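Local coordinates for uncharacterized protein (PDB 3PM7) that is of unknown function but belongs to the family of the transcriptional coactivator PC4, and so may bind nucleic acid, at residues W44-D47 against H48-M51. Sequence-based numbering, arbitrary orientation.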
ATOM      1  N   TRP A  44      -9.825  -0.178  -6.749  1.00 35.71           N
ATOM      2  CA  TRP A  44     -11.272  -0.314  -6.587  1.00 34.02           C
ATOM      3  C   TRP A  44     -12.010   0.123  -7.844  1.00 42.37           C
ATOM      4  O   TRP A  44     -11.661   1.151  -8.445  1.00 41.22           O
ATOM      5  CB  TRP A  44     -11.745   0.588  -5.459  1.00 33.98           C
ATOM      6  CG  TRP A  44     -11.370   0.126  -4.101  1.00 34.06           C
ATOM      7  CD1 TRP A  44     -10.246   0.462  -3.398  1.00 33.25           C
ATOM      8  CD2 TRP A  44     -12.130  -0.761  -3.259  1.00 31.11           C
ATOM      9  NE1 TRP A  44     -10.263  -0.161  -2.160  1.00 31.61           N
ATOM     10  CE2 TRP A  44     -11.406  -0.922  -2.062  1.00 30.17           C
ATOM     11  CE3 TRP A  44     -13.348  -1.428  -3.408  1.00 34.61           C
ATOM     12  CZ2 TRP A  44     -11.858  -1.720  -1.025  1.00 29.56           C
ATOM     13  CZ3 TRP A  44     -13.805  -2.232  -2.357  1.00 33.12           C
ATOM     14  CH2 TRP A  44     -13.062  -2.361  -1.186  1.00 31.91           C
ATOM     15  N   ALA A  45     -13.045  -0.622  -8.217  1.00 41.33           N
ATOM     16  CA  ALA A  45     -13.898  -0.238  -9.339  1.00 39.30           C
ATOM     17  C   ALA A  45     -14.562   1.105  -9.052  1.00 44.22           C
ATOM     18  O   ALA A  45     -14.589   1.545  -7.903  1.00 43.66           O
ATOM     19  CB  ALA A  45     -14.943  -1.324  -9.613  1.00 37.14           C
ATOM     20  N   PRO A  46     -15.109   1.761 -10.097  1.00 49.74           N
ATOM     21  CA  PRO A  46     -15.715   3.101 -10.010  1.00 52.54           C
ATOM     22  C   PRO A  46     -16.525   3.402  -8.732  1.00 56.99           C
ATOM     23  O   PRO A  46     -16.180   4.333  -7.990  1.00 64.63           O
ATOM     24  CB  PRO A  46     -16.617   3.145 -11.246  1.00 52.34           C
ATOM     25  CG  PRO A  46     -15.874   2.326 -12.246  1.00 52.50           C
ATOM     26  CD  PRO A  46     -15.181   1.226 -11.472  1.00 48.75           C
ATOM     27  N   ASP A  47     -17.589   2.658  -8.472  1.00 45.72           N
ATOM     28  CA  ASP A  47     -18.393   2.941  -7.280  1.00 52.37           C
ATOM     29  C   ASP A  47     -18.141   1.908  -6.172  1.00 45.66           C
ATOM     30  O   ASP A  47     -19.061   1.513  -5.437  1.00 38.98           O
ATOM     31  CB  ASP A  47     -19.886   3.023  -7.623  1.00 60.63           C
ATOM     32  CG  ASP A  47     -20.680   3.836  -6.595  1.00 72.35           C
ATOM     33  OD1 ASP A  47     -20.138   4.843  -6.083  1.00 75.36           O
ATOM     34  OD2 ASP A  47     -21.844   3.473  -6.300  1.00 74.90           O
ATOM     35  N   HIS A  48     -16.884   1.489  -6.060  1.00 43.91           N
ATOM     36  CA  HIS A  48     -16.481   0.481  -5.091  1.00 44.80           C
ATOM     37  C   HIS A  48     -17.321  -0.779  -5.217  1.00 48.98           C
ATOM     38  O   HIS A  48     -17.592  -1.440  -4.220  1.00 50.91           O
ATOM     39  CB  HIS A  48     -16.607   1.023  -3.658  1.00 42.61           C
ATOM     40  CG  HIS A  48     -15.794   2.252  -3.406  1.00 42.38           C
ATOM     41  ND1 HIS A  48     -14.447   2.203  -3.126  1.00 41.43           N
ATOM     42  CD2 HIS A  48     -16.128   3.564  -3.425  1.00 44.00           C
ATOM     43  CE1 HIS A  48     -13.984   3.433  -2.972  1.00 39.45           C
ATOM     44  NE2 HIS A  48     -14.987   4.277  -3.144  1.00 45.13           N
ATOM     45  N   GLU A  49     -17.729  -1.120  -6.430  1.00 48.50           N
ATOM     46  CA  GLU A  49     -18.609  -2.272  -6.613  1.00 54.82           C
ATOM     47  C   GLU A  49     -17.809  -3.570  -6.548  1.00 53.07           C
ATOM     48  O   GLU A  49     -18.368  -4.655  -6.452  1.00 52.13           O
ATOM     49  CB  GLU A  49     -19.336  -2.178  -7.960  1.00 65.05           C
ATOM     50  CG  GLU A  49     -18.415  -2.337  -9.163  1.00 73.78           C
ATOM     51  CD  GLU A  49     -19.073  -1.928 -10.475  1.00 85.55           C
ATOM     52  OE1 GLU A  49     -18.342  -1.535 -11.418  1.00 85.70           O
ATOM     53  OE2 GLU A  49     -20.322  -2.002 -10.564  1.00 91.21           O
ATOM     54  N   LYS A  50     -16.491  -3.448  -6.616  1.00 51.32           N
ATOM     55  CA  LYS A  50     -15.618  -4.602  -6.699  1.00 46.42           C
ATOM     56  C   LYS A  50     -14.210  -4.150  -6.390  1.00 41.87           C
ATOM     57  O   LYS A  50     -13.825  -3.019  -6.727  1.00 36.59           O
ATOM     58  CB  LYS A  50     -15.694  -5.207  -8.100  1.00 49.88           C
ATOM     59  CG  LYS A  50     -14.804  -6.409  -8.334  1.00 58.49           C
ATOM     60  CD  LYS A  50     -15.082  -7.032  -9.695  1.00 63.24           C
ATOM     61  CE  LYS A  50     -14.137  -8.187  -9.984  1.00 67.89           C
ATOM     62  NZ  LYS A  50     -12.710  -7.795  -9.780  1.00 70.29           N
HETATM   63  N   MSE A  51     -13.438  -5.029  -5.754  1.00 39.42           N
HETATM   64  CA  MSE A  51     -12.074  -4.691  -5.362  1.00 40.20           C
HETATM   65  C   MSE A  51     -11.050  -5.474  -6.176  1.00 38.00           C
HETATM   66  O   MSE A  51     -11.337  -6.529  -6.720  1.00 35.66           O
HETATM   67  CB  MSE A  51     -11.864  -4.938  -3.862  1.00 45.35           C
HETATM   68  CG  MSE A  51     -11.542  -6.377  -3.505  1.00 49.34           C
HETATM   69 SE   MSE A  51     -11.078  -6.680  -1.610  1.00 64.11          SE
HETATM   70  CE  MSE A  51     -12.872  -6.734  -0.861  1.00 64.02           C
TER
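The indole of W44 lies between H48 and M51, which approach it from opposite faces. On one face the imidazole of H48 presents its edge in an offset edge-to-face pair, with the planes at 63° and the H48 centroid 5.2 Å from that of the five-membered ring of W44. On the other, M51, a selenomethionine, sets CB over the six-membered ring in a CH-pi contact, 3.7 Å from W44 CZ3. Its CG sits between the backbone N and the carbonyl carbon, and the extended chi2 carries SE obliquely to 5.4 Å from the W44 six-membered centroid, the selenium counterpart of a Met-aromatic contact. These residues frame a beta hairpin leaving strand 38-44 of the antiparallel sheet: W44 and M51 form a non-hydrogen-bonded pair, and A45 N donates a nearly straight bond (174°) to K50 O at 2.9 Å. Beyond it A45-H48 make a distorted turn close to type I, in which H48 N bonds to A45 O at 2.9 Å from above the carbonyl plane. E49 turns CG between its own backbone N and carbonyl carbon (chi1 68°), laying it 3.6 Å from A45 CB. F5 meets W44 edge-to-face, while E26, N28 and I30 of strand 24-30 also touch the W44 side chain.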